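Local atomic coordinates of transcription regulator (Haloarcula marismortui ATCC 43049, PDB entry 3CRJ), a protein that probably binds promoter DNA as a dimeric transcription factor of the TetR family, possibly acting as a repressor. Residues 109-114 with 170-175. Sequence-based numbering, arbitrary orientation.
Sequences ALLEMR and ARTRAV
Arg171, the first residue of 170-175 to meet the other helix, reaches Arg114. Its CG lies anti to the carbonyl carbon (chi1 -67°), and from there the chain runs extended to NE. NH2 of Arg114 lies over one face of the Arg171 guanidinium, 4.0 Å from Arg171 CD and 4.1 Å from Arg171 NH1. The two chains cross at about a right angle, yet their guanidinium planes are only 21° apart. Two like charges are thus brought close. A salt bridge from Arg171 NH1 to Asp168 probably offsets part of this.

Thr172 comes next and touches more lightly. Its CG2 is 4.4 Å from Leu111 CD2, while the CA atoms of these residues are 7.1 Å apart. Its OG1 is hydrogen-bonded to Asp168 O and to Thr172 OG1 of the second subunit.

Val175 makes the closest apolar contact between the two segments. Its CG2 lies 3.7 Å from Leu111 CD1. Both valine methyls bear on Leu111 CD1, and CG1 also comes 3.9 Å from Leu111 CG. The two side chains meet at a slant. Val175 also packs on Pro118 of the second subunit, and Leu111 on its own copy there.

The axes of the segments 109-114 and 170-175 approach to 10.4 Å, and their N-to-C directions lie 118° apart, with 205 Å² buried between them. Side chains alone bridge this wide spacing. The contact joins helix 104-115 to helix 156-176 at the subunit interface, within the all-helical C-terminal domain through which TetR-family regulators typically dimerise.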
ATOM      1  N   ALA A 109      -4.417   6.006   9.643  1.00 59.09           N
ATOM      2  CA  ALA A 109      -5.841   6.154   9.335  1.00 58.82           C
ATOM      3  C   ALA A 109      -6.163   5.941   7.865  1.00 58.48           C
ATOM      4  O   ALA A 109      -7.112   5.224   7.543  1.00 57.91           O
ATOM      5  CB  ALA A 109      -6.345   7.499   9.782  1.00 58.96           C
ATOM      6  N   LEU A 110      -5.361   6.544   6.986  1.00 58.39           N
ATOM      7  CA  LEU A 110      -5.585   6.446   5.538  1.00 58.07           C
ATOM      8  C   LEU A 110      -5.378   5.036   4.941  1.00 58.00           C
ATOM      9  O   LEU A 110      -6.069   4.659   4.000  1.00 58.16           O
ATOM     10  CB  LEU A 110      -4.756   7.490   4.782  1.00 57.96           C
ATOM     11  CG  LEU A 110      -5.027   8.997   4.990  1.00 57.16           C
ATOM     12  CD1 LEU A 110      -3.919   9.766   4.299  1.00 57.58           C
ATOM     13  CD2 LEU A 110      -6.331   9.422   4.421  1.00 54.11           C
ATOM     14  N   LEU A 111      -4.447   4.261   5.487  1.00 57.58           N
ATOM     15  CA  LEU A 111      -4.263   2.876   5.059  1.00 57.23           C
ATOM     16  C   LEU A 111      -5.449   2.025   5.517  1.00 57.23           C
ATOM     17  O   LEU A 111      -5.914   1.155   4.786  1.00 56.49           O
ATOM     18  CB  LEU A 111      -2.980   2.290   5.645  1.00 56.91           C
ATOM     19  CG  LEU A 111      -2.081   1.273   4.910  1.00 57.14           C
ATOM     20  CD1 LEU A 111      -1.490   0.275   5.914  1.00 55.52           C
ATOM     21  CD2 LEU A 111      -2.698   0.533   3.721  1.00 55.04           C
ATOM     22  N   GLU A 112      -5.942   2.289   6.723  1.00 57.46           N
ATOM     23  CA  GLU A 112      -7.106   1.580   7.225  1.00 58.30           C
ATOM     24  C   GLU A 112      -8.247   1.834   6.264  1.00 58.88           C
ATOM     25  O   GLU A 112      -8.947   0.907   5.855  1.00 59.32           O
ATOM     26  CB  GLU A 112      -7.518   2.054   8.622  1.00 58.03           C
ATOM     27  CG  GLU A 112      -6.545   1.772   9.743  1.00 57.70           C
ATOM     28  CD  GLU A 112      -7.050   2.311  11.080  1.00 59.74           C
ATOM     29  OE1 GLU A 112      -6.472   3.307  11.575  1.00 61.75           O
ATOM     30  OE2 GLU A 112      -8.037   1.758  11.635  1.00 61.84           O
HETATM   31  N   MSE A 113      -8.423   3.094   5.893  1.00 59.46           N
HETATM   32  CA  MSE A 113      -9.509   3.480   5.010  1.00 60.79           C
HETATM   33  C   MSE A 113      -9.332   2.939   3.596  1.00 60.11           C
HETATM   34  O   MSE A 113     -10.320   2.581   2.954  1.00 59.96           O
HETATM   35  CB  MSE A 113      -9.660   4.992   4.988  1.00 59.99           C
HETATM   36  CG  MSE A 113     -10.219   5.558   6.255  1.00 60.72           C
HETATM   37 SE   MSE A 113     -10.375   7.481   6.142  0.90 65.71          SE
HETATM   38  CE  MSE A 113      -8.857   7.791   4.969  1.00 67.66           C
ATOM     39  N   ARG A 114      -8.081   2.862   3.130  1.00 59.92           N
ATOM     40  CA  ARG A 114      -7.777   2.275   1.822  1.00 59.74           C
ATOM     41  C   ARG A 114      -8.093   0.801   1.792  1.00 59.27           C
ATOM     42  O   ARG A 114      -8.620   0.296   0.803  1.00 58.60           O
ATOM     43  CB  ARG A 114      -6.324   2.462   1.432  1.00 59.64           C
ATOM     44  CG  ARG A 114      -6.021   3.795   0.824  1.00 61.82           C
ATOM     45  CD  ARG A 114      -4.583   3.847   0.319  1.00 64.21           C
ATOM     46  NE  ARG A 114      -4.107   5.217   0.135  1.00 66.73           N
ATOM     47  CZ  ARG A 114      -3.441   5.903   1.068  1.00 68.52           C
ATOM     48  NH1 ARG A 114      -3.185   5.344   2.264  1.00 67.91           N
ATOM     49  NH2 ARG A 114      -3.040   7.155   0.809  1.00 67.55           N
ATOM     50  N   ALA A 170       5.656   3.287  -1.157  1.00 56.89           N
ATOM     51  CA  ALA A 170       6.204   4.063  -0.065  1.00 56.06           C
ATOM     52  C   ALA A 170       5.169   4.287   1.033  1.00 56.29           C
ATOM     53  O   ALA A 170       5.486   4.131   2.204  1.00 56.91           O
ATOM     54  CB  ALA A 170       6.703   5.383  -0.597  1.00 55.47           C
ATOM     55  N   ARG A 171       3.940   4.649   0.670  1.00 55.73           N
ATOM     56  CA  ARG A 171       2.939   4.981   1.685  1.00 55.61           C
ATOM     57  C   ARG A 171       2.542   3.764   2.530  1.00 55.36           C
ATOM     58  O   ARG A 171       2.215   3.908   3.712  1.00 55.06           O
ATOM     59  CB  ARG A 171       1.673   5.587   1.076  1.00 55.14           C
ATOM     60  CG  ARG A 171       1.808   6.926   0.456  1.00 54.88           C
ATOM     61  CD  ARG A 171       0.716   7.028  -0.565  1.00 57.58           C
ATOM     62  NE  ARG A 171       0.565   8.360  -1.126  1.00 61.34           N
ATOM     63  CZ  ARG A 171      -0.260   8.642  -2.132  1.00 63.55           C
ATOM     64  NH1 ARG A 171      -0.997   7.689  -2.682  1.00 64.72           N
ATOM     65  NH2 ARG A 171      -0.346   9.873  -2.605  1.00 65.11           N
ATOM     66  N   THR A 172       2.538   2.590   1.911  1.00 54.61           N
ATOM     67  CA  THR A 172       2.177   1.374   2.604  1.00 54.73           C
ATOM     68  C   THR A 172       3.305   0.957   3.533  1.00 55.24           C
ATOM     69  O   THR A 172       3.051   0.594   4.698  1.00 56.35           O
ATOM     70  CB  THR A 172       1.881   0.230   1.632  1.00 54.27           C
ATOM     71  OG1 THR A 172       0.968   0.694   0.638  1.00 55.11           O
ATOM     72  CG2 THR A 172       1.225  -0.913   2.342  1.00 54.59           C
ATOM     73  N   ARG A 173       4.539   1.002   3.036  1.00 54.76           N
ATOM     74  CA  ARG A 173       5.674   0.502   3.794  1.00 54.58           C
ATOM     75  C   ARG A 173       6.012   1.471   4.916  1.00 55.83           C
ATOM     76  O   ARG A 173       6.533   1.069   5.959  1.00 55.55           O
ATOM     77  CB  ARG A 173       6.889   0.274   2.899  1.00 54.39           C
ATOM     78  CG  ARG A 173       6.695  -0.729   1.783  1.00 53.34           C
ATOM     79  CD  ARG A 173       7.962  -0.862   0.911  1.00 52.67           C
ATOM     80  NE  ARG A 173       9.130  -1.183   1.726  1.00 49.38           N
ATOM     81  CZ  ARG A 173       9.438  -2.405   2.141  1.00 49.91           C
ATOM     82  NH1 ARG A 173       8.677  -3.446   1.808  1.00 49.89           N
ATOM     83  NH2 ARG A 173      10.509  -2.596   2.899  1.00 50.29           N
ATOM     84  N   ALA A 174       5.713   2.750   4.706  1.00 56.96           N
ATOM     85  CA  ALA A 174       5.978   3.736   5.749  1.00 58.25           C
ATOM     86  C   ALA A 174       5.083   3.466   6.936  1.00 58.79           C
ATOM     87  O   ALA A 174       5.551   3.525   8.059  1.00 59.39           O
ATOM     88  CB  ALA A 174       5.818   5.172   5.256  1.00 57.90           C
ATOM     89  N   VAL A 175       3.815   3.151   6.703  1.00 59.49           N
ATOM     90  CA  VAL A 175       2.955   2.811   7.832  1.00 60.40           C
ATOM     91  C   VAL A 175       3.219   1.389   8.302  1.00 61.84           C
ATOM     92  O   VAL A 175       3.460   1.175   9.506  1.00 62.01           O
ATOM     93  CB  VAL A 175       1.418   3.163   7.650  1.00 59.52           C
ATOM     94  CG1 VAL A 175       1.044   3.188   6.278  1.00 59.16           C
ATOM     95  CG2 VAL A 175       0.531   2.197   8.393  1.00 59.15           C
TER